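Local coordinates for pirin family protein (PDB 6D0P) that probably acts as a metal-dependent quercetin 2,3-dioxygenase of the pirin family, binding one iron cation per subunit, at residues 14-19 with 48-53; 39-44 with 205-210; 104-109 with 141-146; 124-129 with 247-252; 137-142 with 178-183. All blocks are in the same frame, centred on the assembly; numbering follows the deposited sequence.

How the contacts relate
Contacts 2 and 4 form the buried core between the N-terminal and C-terminal cupin sheets. They share this interface, since strands 41-52 and 121-131 are neighbours in one sheet and 205-210 and 245-253 in the other. Their chemistry is mainly aliphatic, with one polar bond near an end of each. Contact 1 lies further out on the N-terminal sheet, is partly exposed and is built from aromatic rings. Pro49 of contact 1 packs on Glu124 of contact 4. Contacts 3 and 5 are surface contacts that share Gly141 and Lys142. Both rely on bridging waters. Contact 3 reaches the manganese through His108, whereas contact 5 joins two loops beside a phenyl ring.

Contact 1 (14-19 with 48-53); sequences NHMHWV and APYNFS
Trp18 and Tyr50 form a T-shaped (edge-to-face) pair on the N-terminal cupin sheet of the pirin fold. The edge of the indole six-membered ring points at the face of the phenol ring. Their centroids lie 5.3 Å apart and the planes stand at 86°. The nearest carbons are Trp18 CH2 and Tyr50 CZ, 3.7 Å apart. The hydroxyl also lies at the indole rim, with Tyr50 OH 3.5 Å from Trp18 CZ2 and in the indole plane. Tyr50 CG is anti to its backbone N (chi1 -174°), which carries the ring across toward segment 14-19. Phe52 comes from the opposite direction to Trp18, and these two meet edge against edge.

The next shell holds the rings in place. Strand 23-30 runs between strands 17-19 and 41-52 in the antiparallel sheet, so the pair bridges across an intervening strand. His17 bonds to Val25 through the backbone, and Tyr50 to Phe123. Pro24 of that middle strand touches Tyr50. His112 makes an edge-to-face contact with Phe52. Within segment 48-53, Tyr50 CD1 sits 3.5 Å above one face of the Phe52 ring, offset toward its rim. At the meeting of the two edges, Trp18 CZ3 is 4.0 Å from Phe52 CZ.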
# COMPACT_ATOMS: atom_id res chain seq x y z
N ASN A 14 16.14 -2.80 -6.35
CA ASN A 14 16.30 -4.21 -6.72
C ASN A 14 16.95 -4.98 -5.57
O ASN A 14 17.52 -6.07 -5.78
CB ASN A 14 17.14 -4.37 -7.99
CG ASN A 14 17.06 -5.76 -8.58
OD1 ASN A 14 15.99 -6.36 -8.58
ND2 ASN A 14 18.19 -6.29 -9.05
N HIS A 15 16.90 -4.42 -4.37
CA HIS A 15 17.53 -5.02 -3.21
C HIS A 15 16.44 -5.47 -2.23
O HIS A 15 15.79 -4.65 -1.64
CB HIS A 15 18.45 -4.00 -2.53
CG HIS A 15 19.49 -4.59 -1.64
ND1 HIS A 15 20.59 -3.87 -1.21
CD2 HIS A 15 19.64 -5.85 -1.15
CE1 HIS A 15 21.35 -4.65 -0.46
NE2 HIS A 15 20.79 -5.86 -0.40
N MSE A 16 16.26 -6.78 -2.08
CA MSE A 16 15.20 -7.34 -1.21
C MSE A 16 15.62 -7.48 0.23
O MSE A 16 16.78 -7.74 0.53
CB MSE A 16 14.83 -8.73 -1.75
CG MSE A 16 13.60 -9.38 -1.09
SE MSE A 16 14.21 -10.64 0.30
CE MSE A 16 14.46 -12.19 -0.89
N HIS A 17 14.66 -7.31 1.14
CA HIS A 17 14.90 -7.57 2.56
C HIS A 17 13.69 -8.36 3.07
O HIS A 17 12.60 -8.31 2.48
CB HIS A 17 15.16 -6.29 3.38
CG HIS A 17 13.94 -5.48 3.66
ND1 HIS A 17 13.47 -4.52 2.79
CD2 HIS A 17 13.11 -5.47 4.73
CE1 HIS A 17 12.37 -3.99 3.30
NE2 HIS A 17 12.15 -4.55 4.49
N TRP A 18 13.90 -9.06 4.18
CA TRP A 18 12.87 -9.89 4.76
C TRP A 18 12.17 -9.18 5.92
O TRP A 18 12.84 -8.58 6.78
CB TRP A 18 13.48 -11.21 5.25
CG TRP A 18 13.82 -12.18 4.17
CD1 TRP A 18 14.99 -12.29 3.48
CD2 TRP A 18 12.93 -13.17 3.62
NE1 TRP A 18 14.90 -13.30 2.56
CE2 TRP A 18 13.65 -13.85 2.61
CE3 TRP A 18 11.61 -13.55 3.88
CZ2 TRP A 18 13.08 -14.89 1.87
CZ3 TRP A 18 11.07 -14.59 3.15
CH2 TRP A 18 11.79 -15.25 2.17
N VAL A 19 10.84 -9.25 5.88
CA VAL A 19 10.00 -8.90 7.00
C VAL A 19 9.53 -10.25 7.55
O VAL A 19 8.77 -10.98 6.89
CB VAL A 19 8.86 -7.96 6.58
CG1 VAL A 19 7.88 -7.72 7.72
CG2 VAL A 19 9.40 -6.64 6.06
N ALA A 48 7.49 -9.20 -4.40
CA ALA A 48 7.44 -9.72 -5.76
C ALA A 48 7.27 -11.24 -5.68
O ALA A 48 7.62 -11.84 -4.66
CB ALA A 48 8.69 -9.33 -6.50
N PRO A 49 6.75 -11.86 -6.74
CA PRO A 49 6.45 -13.32 -6.73
C PRO A 49 7.63 -14.15 -6.19
O PRO A 49 8.75 -14.05 -6.70
CB PRO A 49 6.13 -13.67 -8.19
CG PRO A 49 5.54 -12.38 -8.71
CD PRO A 49 6.34 -11.28 -8.04
N TYR A 50 7.35 -14.90 -5.14
CA TYR A 50 8.36 -15.71 -4.47
C TYR A 50 7.75 -17.07 -4.13
O TYR A 50 6.66 -17.16 -3.57
CB TYR A 50 8.84 -14.99 -3.20
CG TYR A 50 9.99 -15.66 -2.50
CD1 TYR A 50 9.80 -16.74 -1.65
CD2 TYR A 50 11.29 -15.19 -2.67
CE1 TYR A 50 10.86 -17.34 -1.00
CE2 TYR A 50 12.36 -15.79 -2.02
CZ TYR A 50 12.14 -16.86 -1.18
OH TYR A 50 13.19 -17.42 -0.53
N ASN A 51 8.47 -18.13 -4.45
CA ASN A 51 7.94 -19.47 -4.25
C ASN A 51 8.14 -19.97 -2.81
O ASN A 51 9.27 -20.05 -2.32
CB ASN A 51 8.61 -20.48 -5.18
CG ASN A 51 7.96 -21.84 -5.04
OD1 ASN A 51 6.76 -21.95 -5.17
ND2 ASN A 51 8.75 -22.86 -4.72
N PHE A 52 7.04 -20.36 -2.18
CA PHE A 52 7.11 -21.01 -0.89
C PHE A 52 6.58 -22.44 -1.04
O PHE A 52 5.44 -22.62 -1.42
CB PHE A 52 6.27 -20.29 0.16
CG PHE A 52 6.86 -18.99 0.61
CD1 PHE A 52 7.86 -18.98 1.58
CD2 PHE A 52 6.46 -17.78 0.06
CE1 PHE A 52 8.43 -17.79 1.99
CE2 PHE A 52 7.04 -16.59 0.48
CZ PHE A 52 8.02 -16.60 1.45
N SER A 53 7.42 -23.43 -0.78
CA SER A 53 6.97 -24.79 -0.83
C SER A 53 6.10 -25.05 0.41
O SER A 53 6.11 -24.25 1.39
CB SER A 53 8.15 -25.73 -0.90
OG SER A 53 8.95 -25.59 0.25

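Contact 2 (39-44 with 205-210); sequences SPFLLL and TTLVVV
Leu44 and Val209 reach toward each other tip to tip across the interface between the two cupin sheets. Leu44 CD1 meets both methyls of the valine, at 3.7 Å from Val209 CG2 and 3.9 Å from Val209 CG1. Phe41 and Leu207 are arranged differently. They run alongside each other in opposite senses, with Phe41 CD2 3.9 Å from Leu207 CD1. Leu251 of the C-terminal sheet packs against Phe41, Leu44 and Val209 and helps fill this buried layer.

Strand 41-52 carries a classic beta bulge here, where Leu42 and Leu43 both face Trp129. At the Ser39 end, Pro40 follows a cis peptide bond and places its CG above one face of the Phe41 ring, offset toward the rim. The CB of Ser39 points away from segment 205-210, and its OG bonds the backbone N of Leu256. Thr205 OG1 donates to Ser39 O at 2.7 Å; the angle at the carbonyl oxygen is 158°, and the donor is tilted 18° from the carbonyl plane.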
# COMPACT_ATOMS: atom_id res chain seq x y z
N SER A 39 3.43 12.53 1.12
CA SER A 39 2.20 12.69 1.94
C SER A 39 0.94 12.61 1.06
O SER A 39 0.81 13.35 0.08
CB SER A 39 2.24 14.00 2.72
OG SER A 39 1.09 14.15 3.55
N PRO A 40 -0.06 11.82 1.45
CA PRO A 40 -0.17 11.13 2.73
C PRO A 40 0.40 9.72 2.83
O PRO A 40 0.11 9.03 3.82
CB PRO A 40 -1.71 11.05 2.87
CG PRO A 40 -2.18 10.85 1.45
CD PRO A 40 -1.28 11.75 0.65
N PHE A 41 1.15 9.27 1.82
CA PHE A 41 1.66 7.93 1.81
C PHE A 41 2.95 7.88 2.63
O PHE A 41 3.72 8.80 2.57
CB PHE A 41 1.80 7.43 0.38
CG PHE A 41 0.48 7.52 -0.34
CD1 PHE A 41 -0.53 6.62 -0.04
CD2 PHE A 41 0.22 8.55 -1.22
CE1 PHE A 41 -1.78 6.72 -0.63
CE2 PHE A 41 -1.03 8.65 -1.82
CZ PHE A 41 -2.02 7.74 -1.53
N LEU A 42 3.17 6.77 3.33
CA LEU A 42 4.33 6.64 4.24
C LEU A 42 5.33 5.57 3.81
O LEU A 42 6.54 5.73 4.04
CB LEU A 42 3.82 6.26 5.64
CG LEU A 42 3.11 7.36 6.42
CD1 LEU A 42 2.43 6.77 7.65
CD2 LEU A 42 4.09 8.47 6.78
N LEU A 43 4.86 4.50 3.21
CA LEU A 43 5.71 3.35 2.93
C LEU A 43 5.03 2.42 1.94
O LEU A 43 3.83 2.23 1.99
CB LEU A 43 5.97 2.62 4.24
CG LEU A 43 6.96 1.47 4.16
CD1 LEU A 43 8.17 1.73 5.03
CD2 LEU A 43 6.30 0.16 4.49
N LEU A 44 5.83 1.81 1.07
CA LEU A 44 5.33 0.77 0.15
C LEU A 44 6.38 -0.33 0.07
O LEU A 44 7.56 -0.09 -0.32
CB LEU A 44 5.02 1.34 -1.25
CG LEU A 44 4.21 0.41 -2.16
CD1 LEU A 44 3.68 1.16 -3.37
CD2 LEU A 44 5.02 -0.79 -2.62
N THR A 205 -0.52 15.00 -4.32
CA THR A 205 0.63 14.10 -4.46
C THR A 205 0.20 13.01 -5.45
O THR A 205 -0.93 12.55 -5.35
CB THR A 205 0.96 13.44 -3.12
OG1 THR A 205 1.39 14.48 -2.25
CG2 THR A 205 1.98 12.34 -3.20
N THR A 206 1.09 12.63 -6.37
CA THR A 206 0.78 11.66 -7.38
C THR A 206 2.00 10.76 -7.57
O THR A 206 3.08 11.23 -8.00
CB THR A 206 0.41 12.34 -8.71
OG1 THR A 206 -0.72 13.20 -8.51
CG2 THR A 206 0.06 11.33 -9.78
N LEU A 207 1.84 9.51 -7.16
CA LEU A 207 2.89 8.52 -7.27
C LEU A 207 2.45 7.43 -8.25
O LEU A 207 1.33 6.90 -8.13
CB LEU A 207 3.15 7.92 -5.89
CG LEU A 207 3.38 8.92 -4.77
CD1 LEU A 207 3.46 8.20 -3.44
CD2 LEU A 207 4.66 9.73 -5.02
N VAL A 208 3.31 7.11 -9.22
CA VAL A 208 3.06 6.01 -10.16
C VAL A 208 4.02 4.89 -9.79
O VAL A 208 5.24 5.06 -9.83
CB VAL A 208 3.25 6.45 -11.62
CG1 VAL A 208 3.06 5.29 -12.60
CG2 VAL A 208 2.33 7.61 -11.95
N VAL A 209 3.45 3.79 -9.34
CA VAL A 209 4.24 2.65 -8.92
C VAL A 209 4.14 1.56 -10.00
O VAL A 209 3.04 1.16 -10.36
CB VAL A 209 3.78 2.11 -7.56
CG1 VAL A 209 4.61 0.90 -7.12
CG2 VAL A 209 3.81 3.19 -6.50
N VAL A 210 5.29 1.16 -10.52
CA VAL A 210 5.36 0.10 -11.47
C VAL A 210 5.91 -1.12 -10.74
O VAL A 210 7.06 -1.15 -10.36
CB VAL A 210 6.22 0.48 -12.69
CG1 VAL A 210 6.30 -0.66 -13.70
CG2 VAL A 210 5.70 1.75 -13.33

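Contact 3 (104-109 with 141-146). With MN (manganese (II) ion), chain G.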
# COMPACT_ATOMS: atom_id res chain seq x y z
N ALA A 104 -5.17 4.54 17.44
CA ALA A 104 -4.65 4.60 18.81
C ALA A 104 -3.77 3.39 19.11
O ALA A 104 -2.97 3.45 20.05
CB ALA A 104 -5.78 4.70 19.82
N GLY A 105 -3.95 2.29 18.37
CA GLY A 105 -3.04 1.18 18.54
C GLY A 105 -3.65 -0.19 18.24
O GLY A 105 -4.83 -0.43 18.43
N VAL A 106 -2.79 -1.05 17.73
CA VAL A 106 -3.10 -2.43 17.48
C VAL A 106 -1.81 -3.22 17.72
O VAL A 106 -0.69 -2.72 17.50
CB VAL A 106 -3.61 -2.65 16.03
CG1 VAL A 106 -2.54 -2.33 15.00
CG2 VAL A 106 -4.13 -4.06 15.80
N LEU A 107 -1.99 -4.46 18.16
CA LEU A 107 -0.90 -5.43 18.27
C LEU A 107 -1.33 -6.65 17.45
O LEU A 107 -2.37 -7.27 17.78
CB LEU A 107 -0.69 -5.78 19.74
CG LEU A 107 0.53 -6.65 20.03
CD1 LEU A 107 1.81 -5.86 19.85
CD2 LEU A 107 0.46 -7.23 21.43
N HIS A 108 -0.59 -6.97 16.39
CA HIS A 108 -1.04 -8.05 15.52
C HIS A 108 0.13 -8.83 14.91
O HIS A 108 1.30 -8.44 14.97
CB HIS A 108 -2.01 -7.48 14.47
CG HIS A 108 -1.40 -6.77 13.31
ND1 HIS A 108 -2.06 -6.65 12.11
CD2 HIS A 108 -0.18 -6.20 13.12
CE1 HIS A 108 -1.28 -6.00 11.25
NE2 HIS A 108 -0.13 -5.73 11.85
N GLU A 109 -0.25 -9.97 14.36
CA GLU A 109 0.63 -10.83 13.63
C GLU A 109 0.06 -11.00 12.22
O GLU A 109 -1.16 -10.89 12.02
CB GLU A 109 0.77 -12.19 14.32
CG GLU A 109 -0.54 -12.94 14.41
CD GLU A 109 -0.49 -14.24 15.19
OE1 GLU A 109 -1.24 -15.17 14.82
OE2 GLU A 109 0.31 -14.31 16.16
N GLY A 141 -8.60 1.76 16.64
CA GLY A 141 -8.22 0.90 15.52
C GLY A 141 -9.43 0.16 14.97
O GLY A 141 -10.36 -0.17 15.72
N LYS A 142 -9.44 -0.09 13.67
CA LYS A 142 -10.55 -0.76 13.02
C LYS A 142 -10.07 -1.44 11.75
O LYS A 142 -8.99 -1.13 11.21
CB LYS A 142 -11.66 0.25 12.68
CG LYS A 142 -11.26 1.30 11.66
CD LYS A 142 -12.36 2.31 11.30
CE LYS A 142 -11.94 3.21 10.15
NZ LYS A 142 -12.99 4.19 9.79
N TYR A 143 -10.90 -2.37 11.27
CA TYR A 143 -10.59 -3.10 10.05
C TYR A 143 -11.58 -2.81 8.93
O TYR A 143 -12.76 -2.57 9.17
CB TYR A 143 -10.68 -4.61 10.28
CG TYR A 143 -9.62 -5.14 11.21
CD1 TYR A 143 -8.34 -5.38 10.77
CD2 TYR A 143 -9.92 -5.41 12.54
CE1 TYR A 143 -7.37 -5.88 11.62
CE2 TYR A 143 -8.95 -5.90 13.40
CZ TYR A 143 -7.66 -6.14 12.94
OH TYR A 143 -6.71 -6.63 13.78
N GLN A 144 -11.10 -2.89 7.71
CA GLN A 144 -11.95 -2.89 6.54
C GLN A 144 -11.50 -4.09 5.70
O GLN A 144 -10.47 -4.00 4.99
CB GLN A 144 -11.88 -1.62 5.71
CG GLN A 144 -12.48 -0.38 6.36
CD GLN A 144 -12.29 0.82 5.47
OE1 GLN A 144 -12.94 0.93 4.42
NE2 GLN A 144 -11.41 1.74 5.89
N ALA A 145 -12.22 -5.20 5.83
CA ALA A 145 -11.93 -6.39 5.05
C ALA A 145 -12.72 -6.28 3.75
O ALA A 145 -13.94 -6.29 3.76
CB ALA A 145 -12.28 -7.65 5.81
N ILE A 146 -12.03 -6.15 2.64
CA ILE A 146 -12.69 -5.97 1.38
C ILE A 146 -12.43 -7.19 0.49
O ILE A 146 -11.31 -7.48 0.16
CB ILE A 146 -12.21 -4.67 0.73
CG1 ILE A 146 -12.41 -3.47 1.66
CG2 ILE A 146 -12.91 -4.47 -0.59
CD1 ILE A 146 -11.50 -2.34 1.36
MN MN G . 1.69 -5.02 10.72
O HOH W 1 -7.17 0.96 19.01
O HOH W 2 -4.79 -7.93 12.41
O HOH W 3 0.16 -4.39 8.89
O HOH W 4 3.18 -4.43 9.18
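Val106 and Tyr143 make the closest side-chain approach between segments 104-109 and 141-146, and even this is loose. Val106 CG2 lies 4.2 Å from Tyr143 OH. Water does most of the joining. On the outer side, one water links the two backbones: it donates to Gly105 O at 2.8 Å and accepts from Gly141 N at 2.9 Å. Gly141 is exposed, so this end belongs to the protein surface.

The inner side is held more firmly. A second water accepts from His108 ND1 at 3.0 Å and donates to Tyr143 OH at 2.7 Å. It lies in the plane of the imidazole, at the ring edge. Tyr143 OH is also hydrogen-bonded to Asp84 OD2, which helps to fix the phenol. Tyr143 thus reaches the metal ligand His108 through this water, one step beyond the second shell. Chi1 of 79° sends the His108 ring out between the backbone N and the carbonyl carbon, and chi2 of 156° turns it so that ND1 meets the water and NE2 the manganese, 2.3 Å away. The imidazole is therefore tethered at both nitrogens.

Two waters, at 2.2 Å and 2.5 Å from the manganese, share its coordination with His64, His66, His108 and Glu110. Iron is the predicted cofactor of the same site. Three histidines and one glutamate around a metal are the classic cupin metal site.

Contact 4 (124-129 with 247-252); sequences EMVQLW and KFLVLT
The interface between the two cupin sheets has a salt bridge at one end, where Glu124 meets Lys247. The axes of segments 124-129 and 247-252 come within 11.0 Å and run 12° from parallel. The two charged side chains come from opposite directions, each with its chain extended beyond CG. Lys247 NZ donates to Glu124 OE2 at 2.9 Å. It meets the syn side of that oxygen, 20° out of the carboxylate plane. Both groups have further partners. Tyr46 OH bonds Glu124 OE2, Gln77 NE2 bonds Glu124 OE1, and Glu212 forms a second salt bridge with Lys247. The buried carboxylate is held by several bonds, which probably favours its charged form.

Further along, the pairs between these two segments are aliphatic. Val126 CG2 and Leu249 CD1 touch loosely at 4.4 Å. Leu128 and Leu251 lie side by side, pointing opposite ways. Their methyls pair twice, with 4.0 Å between Leu128 CD1 and Leu251 CD1 and the same between the two CD2 atoms. Phe29 touches both leucines.

On the other face of strand 124-129, Gln127 links to the metal site. Trp129 NE1 donates to Gln127 OE1 at 3.0 Å with an N-H...O angle of 163°. Gln127 NE2 bonds Glu110, a manganese ligand, so Gln127 is a second-shell residue. Two cupin beta-barrel domains in one chain, packed through facing sheets, are the bicupin fold of pirins.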
# COMPACT_ATOMS: atom_id res chain seq x y z
N GLU A 124 2.69 -13.14 -3.66
CA GLU A 124 2.92 -11.80 -4.19
C GLU A 124 1.93 -10.87 -3.50
O GLU A 124 0.73 -11.16 -3.47
CB GLU A 124 2.73 -11.78 -5.71
CG GLU A 124 2.99 -10.40 -6.33
CD GLU A 124 2.66 -10.30 -7.82
OE1 GLU A 124 1.90 -11.19 -8.31
OE2 GLU A 124 3.15 -9.33 -8.48
N MSE A 125 2.43 -9.78 -2.93
CA MSE A 125 1.56 -8.83 -2.25
C MSE A 125 2.20 -7.49 -2.17
O MSE A 125 3.38 -7.35 -2.44
CB MSE A 125 1.17 -9.33 -0.84
CG MSE A 125 2.31 -9.35 0.17
SE MSE A 125 1.63 -9.18 2.04
CE MSE A 125 2.53 -7.45 2.30
N VAL A 126 1.39 -6.49 -1.83
CA VAL A 126 1.85 -5.13 -1.56
C VAL A 126 1.33 -4.72 -0.17
O VAL A 126 0.15 -5.04 0.18
CB VAL A 126 1.36 -4.12 -2.62
CG1 VAL A 126 1.39 -2.68 -2.10
CG2 VAL A 126 2.18 -4.23 -3.89
N GLN A 127 2.19 -4.11 0.63
CA GLN A 127 1.76 -3.45 1.86
C GLN A 127 2.10 -1.96 1.75
O GLN A 127 3.25 -1.57 1.48
CB GLN A 127 2.30 -4.06 3.16
CG GLN A 127 1.73 -3.34 4.39
CD GLN A 127 1.89 -4.05 5.72
OE1 GLN A 127 2.65 -3.60 6.59
NE2 GLN A 127 1.19 -5.17 5.88
N LEU A 128 1.06 -1.15 1.89
CA LEU A 128 1.13 0.29 1.80
C LEU A 128 0.74 0.90 3.15
O LEU A 128 -0.32 0.55 3.72
CB LEU A 128 0.16 0.74 0.71
CG LEU A 128 -0.09 2.24 0.59
CD1 LEU A 128 1.11 2.93 -0.01
CD2 LEU A 128 -1.31 2.53 -0.27
N TRP A 129 1.56 1.79 3.68
CA TRP A 129 1.20 2.52 4.87
C TRP A 129 0.68 3.90 4.44
O TRP A 129 1.33 4.56 3.63
CB TRP A 129 2.40 2.69 5.78
CG TRP A 129 2.92 1.45 6.41
CD1 TRP A 129 2.62 0.14 6.13
CD2 TRP A 129 3.96 1.41 7.40
NE1 TRP A 129 3.34 -0.69 6.93
CE2 TRP A 129 4.18 0.05 7.72
CE3 TRP A 129 4.67 2.39 8.10
CZ2 TRP A 129 5.11 -0.34 8.68
CZ3 TRP A 129 5.58 2.01 9.06
CH2 TRP A 129 5.81 0.66 9.33
N LYS A 247 1.96 -4.31 -14.28
CA LYS A 247 1.20 -4.25 -13.06
C LYS A 247 1.58 -2.93 -12.37
O LYS A 247 2.79 -2.66 -12.15
CB LYS A 247 1.52 -5.39 -12.08
CG LYS A 247 1.32 -6.81 -12.58
CD LYS A 247 2.06 -7.81 -11.67
CE LYS A 247 2.23 -9.22 -12.21
NZ LYS A 247 3.07 -10.05 -11.30
N PHE A 248 0.58 -2.12 -12.06
CA PHE A 248 0.85 -0.78 -11.51
C PHE A 248 -0.07 -0.44 -10.34
O PHE A 248 -1.08 -1.10 -10.07
CB PHE A 248 0.62 0.29 -12.60
CG PHE A 248 -0.83 0.48 -12.96
CD1 PHE A 248 -1.64 1.36 -12.26
CD2 PHE A 248 -1.40 -0.23 -14.00
CE1 PHE A 248 -2.99 1.49 -12.55
CE2 PHE A 248 -2.74 -0.08 -14.32
CZ PHE A 248 -3.54 0.77 -13.59
N LEU A 249 0.34 0.60 -9.63
CA LEU A 249 -0.51 1.30 -8.69
C LEU A 249 -0.39 2.79 -8.98
O LEU A 249 0.68 3.28 -9.42
CB LEU A 249 -0.15 1.06 -7.23
CG LEU A 249 -0.42 -0.35 -6.74
CD1 LEU A 249 0.87 -1.11 -6.67
CD2 LEU A 249 -1.10 -0.32 -5.39
N VAL A 250 -1.49 3.47 -8.81
CA VAL A 250 -1.46 4.93 -8.82
C VAL A 250 -1.95 5.38 -7.44
O VAL A 250 -3.04 4.98 -7.01
CB VAL A 250 -2.30 5.52 -9.96
CG1 VAL A 250 -2.45 7.03 -9.85
CG2 VAL A 250 -1.75 5.13 -11.31
N LEU A 251 -1.15 6.18 -6.76
CA LEU A 251 -1.46 6.65 -5.43
C LEU A 251 -1.52 8.17 -5.47
O LEU A 251 -0.53 8.80 -5.88
CB LEU A 251 -0.36 6.20 -4.48
CG LEU A 251 0.00 4.73 -4.53
CD1 LEU A 251 1.23 4.48 -3.66
CD2 LEU A 251 -1.16 3.85 -4.09
N THR A 252 -2.64 8.76 -5.09
CA THR A 252 -2.72 10.23 -5.06
C THR A 252 -3.38 10.64 -3.75
O THR A 252 -4.15 9.86 -3.14
CB THR A 252 -3.51 10.84 -6.22
OG1 THR A 252 -4.91 10.88 -5.94
CG2 THR A 252 -3.30 10.09 -7.52
O HOH W 5 0.02 -11.05 -10.00

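Contact 5 (137-142 with 178-183); sequences KMTPGK and TTFSPL
Phe180 reaches across to Thr139 and Lys142, joining two loops at the surface of the bicupin fold. Segment 137-142 follows strand 121-131 of the N-terminal sheet. Segment 178-183 leads into strand 183-190 of the C-terminal sheet.

From CB, the phenylalanine points toward the other loop. CG is anti to the carbonyl carbon (chi1 -70°), and the ring then extends between the threonine and the lysine. On one side CE2 lies 4.0 Å from Thr139 OG1. On the other side CE1 lies 4.1 Å from Lys142 CE. At the tip, CZ is 3.9 Å from Lys142 NZ and 4.0 Å from Lys142 CE. Both partners approach the ring obliquely, and these contacts are packing. Leu132, Ser136 and Thr101 also touch Phe180.

The polar groups find their partners nearby. Thr139 OG1 is hydrogen-bonded to Ser136 O. Lys142 comes from the direction opposite to Phe180, and its chain is extended beyond CG. This brings the ammonium past the ring tip toward Thr178. In the second loop, Thr179 OG1 donates to Ser181 O at 2.9 Å, from above the carbonyl plane. A single water completes the link between the loops, 2.8 Å from Lys142 NZ, which donates to it, and 2.8 Å from Thr178 OG1.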
# COMPACT_ATOMS: atom_id res chain seq x y z
N LYS A 137 -5.38 10.44 14.36
CA LYS A 137 -4.39 9.44 14.70
C LYS A 137 -4.77 8.61 15.92
O LYS A 137 -4.38 7.43 15.97
CB LYS A 137 -3.04 10.09 14.98
CG LYS A 137 -2.32 10.52 13.73
CD LYS A 137 -0.96 11.08 14.01
CE LYS A 137 -0.16 11.33 12.76
NZ LYS A 137 0.25 10.06 12.12
N MSE A 138 -5.48 9.19 16.88
CA MSE A 138 -5.80 8.42 18.11
C MSE A 138 -7.22 7.90 18.14
O MSE A 138 -7.75 7.62 19.21
CB MSE A 138 -5.44 9.23 19.38
CG MSE A 138 -3.95 9.59 19.41
SE MSE A 138 -2.82 7.98 19.67
CE MSE A 138 -3.27 7.53 21.52
N THR A 139 -7.84 7.76 16.97
CA THR A 139 -9.15 7.12 16.88
C THR A 139 -8.95 5.62 17.11
O THR A 139 -7.88 5.11 16.87
CB THR A 139 -9.85 7.39 15.54
OG1 THR A 139 -9.01 7.04 14.43
CG2 THR A 139 -10.26 8.83 15.37
N PRO A 140 -9.98 4.92 17.58
CA PRO A 140 -9.83 3.49 17.79
C PRO A 140 -9.49 2.74 16.50
O PRO A 140 -10.00 3.07 15.40
CB PRO A 140 -11.19 3.00 18.34
CG PRO A 140 -11.86 4.26 18.84
CD PRO A 140 -11.31 5.39 17.98
N GLY A 141 -8.60 1.76 16.64
CA GLY A 141 -8.22 0.90 15.52
C GLY A 141 -9.43 0.16 14.97
O GLY A 141 -10.36 -0.17 15.72
N LYS A 142 -9.44 -0.09 13.67
CA LYS A 142 -10.55 -0.76 13.02
C LYS A 142 -10.07 -1.44 11.75
O LYS A 142 -8.99 -1.13 11.21
CB LYS A 142 -11.66 0.25 12.68
CG LYS A 142 -11.26 1.30 11.66
CD LYS A 142 -12.36 2.31 11.30
CE LYS A 142 -11.94 3.21 10.15
NZ LYS A 142 -12.99 4.19 9.79
N THR A 178 -13.02 3.19 2.70
CA THR A 178 -13.23 4.56 3.17
C THR A 178 -11.90 5.09 3.71
O THR A 178 -11.04 4.30 4.14
CB THR A 178 -14.33 4.66 4.24
OG1 THR A 178 -13.91 3.92 5.38
CG2 THR A 178 -15.68 4.17 3.77
N THR A 179 -11.74 6.41 3.73
CA THR A 179 -10.49 7.07 4.11
C THR A 179 -10.77 8.28 5.01
O THR A 179 -11.91 8.76 5.09
CB THR A 179 -9.71 7.51 2.87
OG1 THR A 179 -10.44 8.57 2.23
CG2 THR A 179 -9.47 6.40 1.88
N PHE A 180 -9.73 8.77 5.70
CA PHE A 180 -9.85 9.94 6.61
C PHE A 180 -9.54 11.26 5.91
O PHE A 180 -9.85 12.34 6.45
CB PHE A 180 -8.93 9.78 7.81
CG PHE A 180 -9.36 8.70 8.76
CD1 PHE A 180 -9.11 7.36 8.49
CD2 PHE A 180 -9.98 9.03 9.95
CE1 PHE A 180 -9.50 6.38 9.39
CE2 PHE A 180 -10.35 8.05 10.85
CZ PHE A 180 -10.12 6.73 10.57
N SER A 181 -8.88 11.21 4.74
CA SER A 181 -8.55 12.40 3.98
C SER A 181 -8.72 12.06 2.49
O SER A 181 -8.76 10.88 2.17
CB SER A 181 -7.15 12.91 4.29
OG SER A 181 -6.16 11.94 4.00
N PRO A 182 -8.78 13.06 1.61
CA PRO A 182 -9.00 12.79 0.18
C PRO A 182 -7.79 12.10 -0.45
O PRO A 182 -6.69 12.66 -0.45
CB PRO A 182 -9.25 14.16 -0.46
CG PRO A 182 -9.72 15.00 0.71
CD PRO A 182 -8.85 14.52 1.84
N LEU A 183 -7.99 10.89 -0.95
CA LEU A 183 -6.91 10.14 -1.55
C LEU A 183 -7.45 9.03 -2.44
O LEU A 183 -8.63 8.61 -2.33
CB LEU A 183 -5.97 9.61 -0.46
CG LEU A 183 -6.50 8.52 0.46
CD1 LEU A 183 -6.26 7.14 -0.12
CD2 LEU A 183 -5.83 8.59 1.82
O HOH W 6 -12.16 5.07 7.28